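Local coordinates for putative lipoprotein (Bacteroides fragilis, PDB 3QNK), which is of unknown function but, as a SusD-family lipoprotein of the outer membrane, probably binds glycans at the cell surface for uptake, at residues D264-R269 against Y370-A375. Residues are numbered along the deposited sequence; the frame is centred on the assembly and turned at random. Where two conformers were deposited one is given.
Sequences DKYGDR and YNYPYA
R269 grips the 370-375 loop at two points: its NH1 donates to P373 O at 2.8 Å, and its backbone N donates to Y372 OH at 3.0 Å. Two irregular loops of the SusD-family fold meet here, one following helix 253-257 and the other preceding strand 384-387. P373 is the centre of an inverse gamma turn, closed by Y374 N bonding to Y372 O; the turn presents P373 O to the arginine. That oxygen lies in the guanidinium plane, although NH1 stands 38° above the carbonyl plane. The R269 chain, its CG anti to the backbone N (chi1 -158°), bends at chi2 to bring the group there. Arginine suits the place because its flat head serves several partners: A375 CB sits over the centre of one face, while NH2 bonds to M138 O of the second subunit, tying these loops to the dimer contact.

Y372 is the long arm of the other loop. Its ring passes alongside Y266 CB and G267 until the hydroxyl lies beside the 267-269 backbone; G267, without a side chain, lets ring and hydroxyl lie along the chain. Y266 CB makes a CH-pi contact over the face of this ring, 3.6 Å from its centroid, and P373 CD covers the opposite face. The two tyrosine rings are nearly parallel, at 18°, but slid so far apart that they barely overlap; Y266 thus contributes its CB and, set obliquely, its CD1, which packs against Y372 CB. Beyond them, Y266 OH is hydrogen-bonded with G337 O and D335 O, while D335 OD1 bonds to Y374 OH. The phenol of Y374 thereby reaches the Y266 ring, its OH near the ring plane at the CD1 and CE1 edge.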
loop_
_atom_site.group_PDB
_atom_site.type_symbol
_atom_site.label_atom_id
_atom_site.label_comp_id
_atom_site.label_asym_id
_atom_site.label_seq_id
_atom_site.Cartn_x
_atom_site.Cartn_y
_atom_site.Cartn_z
ATOM N N ASP B 264 37.218 -1.475 2.813
ATOM C CA ASP B 264 38.660 -1.718 2.893
ATOM C C ASP B 264 38.857 -3.155 3.440
ATOM O O ASP B 264 39.787 -3.844 3.045
ATOM C CB ASP B 264 39.357 -0.661 3.789
ATOM C CG ASP B 264 38.818 -0.543 5.217
ATOM O OD1 ASP B 264 37.568 -0.408 5.384
ATOM O OD2 ASP B 264 39.648 -0.528 6.167
ATOM N N LYS B 265 37.942 -3.595 4.328
ATOM C CA LYS B 265 37.885 -4.904 4.978
ATOM C C LYS B 265 36.578 -5.661 4.617
ATOM O O LYS B 265 36.602 -6.888 4.455
ATOM C CB LYS B 265 37.975 -4.704 6.506
ATOM C CG LYS B 265 38.153 -5.986 7.303
ATOM C CD LYS B 265 38.541 -5.717 8.744
ATOM C CE LYS B 265 40.013 -5.903 8.999
ATOM N NZ LYS B 265 40.295 -6.125 10.442
ATOM N N TYR B 266 35.443 -4.937 4.498
ATOM C CA TYR B 266 34.161 -5.588 4.277
ATOM C C TYR B 266 33.518 -5.257 2.930
ATOM O O TYR B 266 33.821 -5.941 1.966
ATOM C CB TYR B 266 33.232 -5.303 5.459
ATOM C CG TYR B 266 33.717 -6.014 6.703
ATOM C CD1 TYR B 266 33.740 -7.407 6.770
ATOM C CD2 TYR B 266 34.243 -5.302 7.775
ATOM C CE1 TYR B 266 34.204 -8.071 7.902
ATOM C CE2 TYR B 266 34.732 -5.960 8.908
ATOM C CZ TYR B 266 34.714 -7.347 8.962
ATOM O OH TYR B 266 35.162 -8.017 10.071
ATOM N N GLY B 267 32.629 -4.278 2.864
ATOM C CA GLY B 267 31.948 -3.933 1.622
ATOM C C GLY B 267 31.174 -2.643 1.700
ATOM O O GLY B 267 31.239 -1.941 2.711
ATOM N N ASP B 268 30.403 -2.347 0.638
ATOM C CA ASP B 268 29.599 -1.132 0.528
ATOM C C ASP B 268 28.091 -1.440 0.427
ATOM O O ASP B 268 27.306 -0.635 -0.119
ATOM C CB ASP B 268 30.077 -0.286 -0.658
ATOM C CG ASP B 268 30.217 -1.000 -1.991
ATOM O OD1 ASP B 268 29.514 -2.026 -2.201
ATOM O OD2 ASP B 268 30.995 -0.515 -2.838
ATOM N N ARG B 269 27.684 -2.550 1.043
ATOM C CA ARG B 269 26.310 -3.022 1.085
ATOM C C ARG B 269 25.387 -2.035 1.821
ATOM O O ARG B 269 24.227 -1.914 1.432
ATOM C CB ARG B 269 26.243 -4.418 1.738
ATOM C CG ARG B 269 24.992 -5.214 1.376
ATOM C CD ARG B 269 25.340 -6.491 0.669
ATOM N NE ARG B 269 24.174 -7.034 -0.027
ATOM C CZ ARG B 269 23.443 -8.059 0.397
ATOM N NH1 ARG B 269 23.750 -8.683 1.525
ATOM N NH2 ARG B 269 22.398 -8.469 -0.304
ATOM N N TYR B 370 27.350 -9.201 15.506
ATOM C CA TYR B 370 27.050 -9.583 14.127
ATOM C C TYR B 370 28.267 -9.667 13.227
ATOM O O TYR B 370 29.317 -9.057 13.484
ATOM C CB TYR B 370 26.031 -8.614 13.485
ATOM C CG TYR B 370 24.577 -8.979 13.695
ATOM C CD1 TYR B 370 24.169 -9.696 14.816
ATOM C CD2 TYR B 370 23.599 -8.560 12.801
ATOM C CE1 TYR B 370 22.824 -10.012 15.025
ATOM C CE2 TYR B 370 22.248 -8.849 13.010
ATOM C CZ TYR B 370 21.863 -9.583 14.119
ATOM O OH TYR B 370 20.530 -9.875 14.320
ATOM N N ASN B 371 28.084 -10.492 12.178
ATOM C CA ASN B 371 29.028 -10.658 11.069
ATOM C C ASN B 371 28.562 -9.718 9.966
ATOM O O ASN B 371 27.404 -9.258 10.003
ATOM C CB ASN B 371 29.150 -12.114 10.574
ATOM C CG ASN B 371 30.081 -12.291 9.368
ATOM O OD1 ASN B 371 31.056 -11.538 9.162
ATOM N ND2 ASN B 371 29.767 -13.259 8.511
ATOM N N TYR B 372 29.458 -9.347 9.016
ATOM C CA TYR B 372 29.093 -8.426 7.930
ATOM C C TYR B 372 28.065 -9.078 6.999
ATOM O O TYR B 372 28.261 -10.234 6.613
ATOM C CB TYR B 372 30.323 -7.974 7.129
ATOM C CG TYR B 372 30.016 -6.884 6.116
ATOM C CD1 TYR B 372 29.887 -5.558 6.509
ATOM C CD2 TYR B 372 29.832 -7.186 4.768
ATOM C CE1 TYR B 372 29.584 -4.561 5.592
ATOM C CE2 TYR B 372 29.521 -6.195 3.842
ATOM C CZ TYR B 372 29.405 -4.883 4.258
ATOM O OH TYR B 372 29.080 -3.907 3.347
ATOM N N PRO B 373 26.985 -8.360 6.605
ATOM C CA PRO B 373 25.975 -8.980 5.732
ATOM C C PRO B 373 26.419 -9.122 4.267
ATOM O O PRO B 373 25.834 -8.480 3.395
ATOM C CB PRO B 373 24.774 -8.032 5.864
ATOM C CG PRO B 373 25.364 -6.730 6.162
ATOM C CD PRO B 373 26.595 -6.984 6.977
ATOM N N TYR B 374 27.414 -9.977 3.980
ATOM C CA TYR B 374 27.846 -10.207 2.605
ATOM C C TYR B 374 26.731 -10.856 1.815
ATOM O O TYR B 374 25.957 -11.647 2.368
ATOM C CB TYR B 374 29.066 -11.155 2.527
ATOM C CG TYR B 374 30.299 -10.832 3.345
ATOM C CD1 TYR B 374 31.272 -9.961 2.863
ATOM C CD2 TYR B 374 30.579 -11.527 4.520
ATOM C CE1 TYR B 374 32.461 -9.732 3.569
ATOM C CE2 TYR B 374 31.755 -11.300 5.240
ATOM C CZ TYR B 374 32.705 -10.414 4.755
ATOM O OH TYR B 374 33.884 -10.219 5.455
ATOM N N ALA B 375 26.701 -10.615 0.516
ATOM C CA ALA B 375 25.740 -11.319 -0.306
ATOM C C ALA B 375 26.308 -12.730 -0.626
ATOM O O ALA B 375 27.302 -12.843 -1.356
ATOM C CB ALA B 375 25.453 -10.523 -1.570
#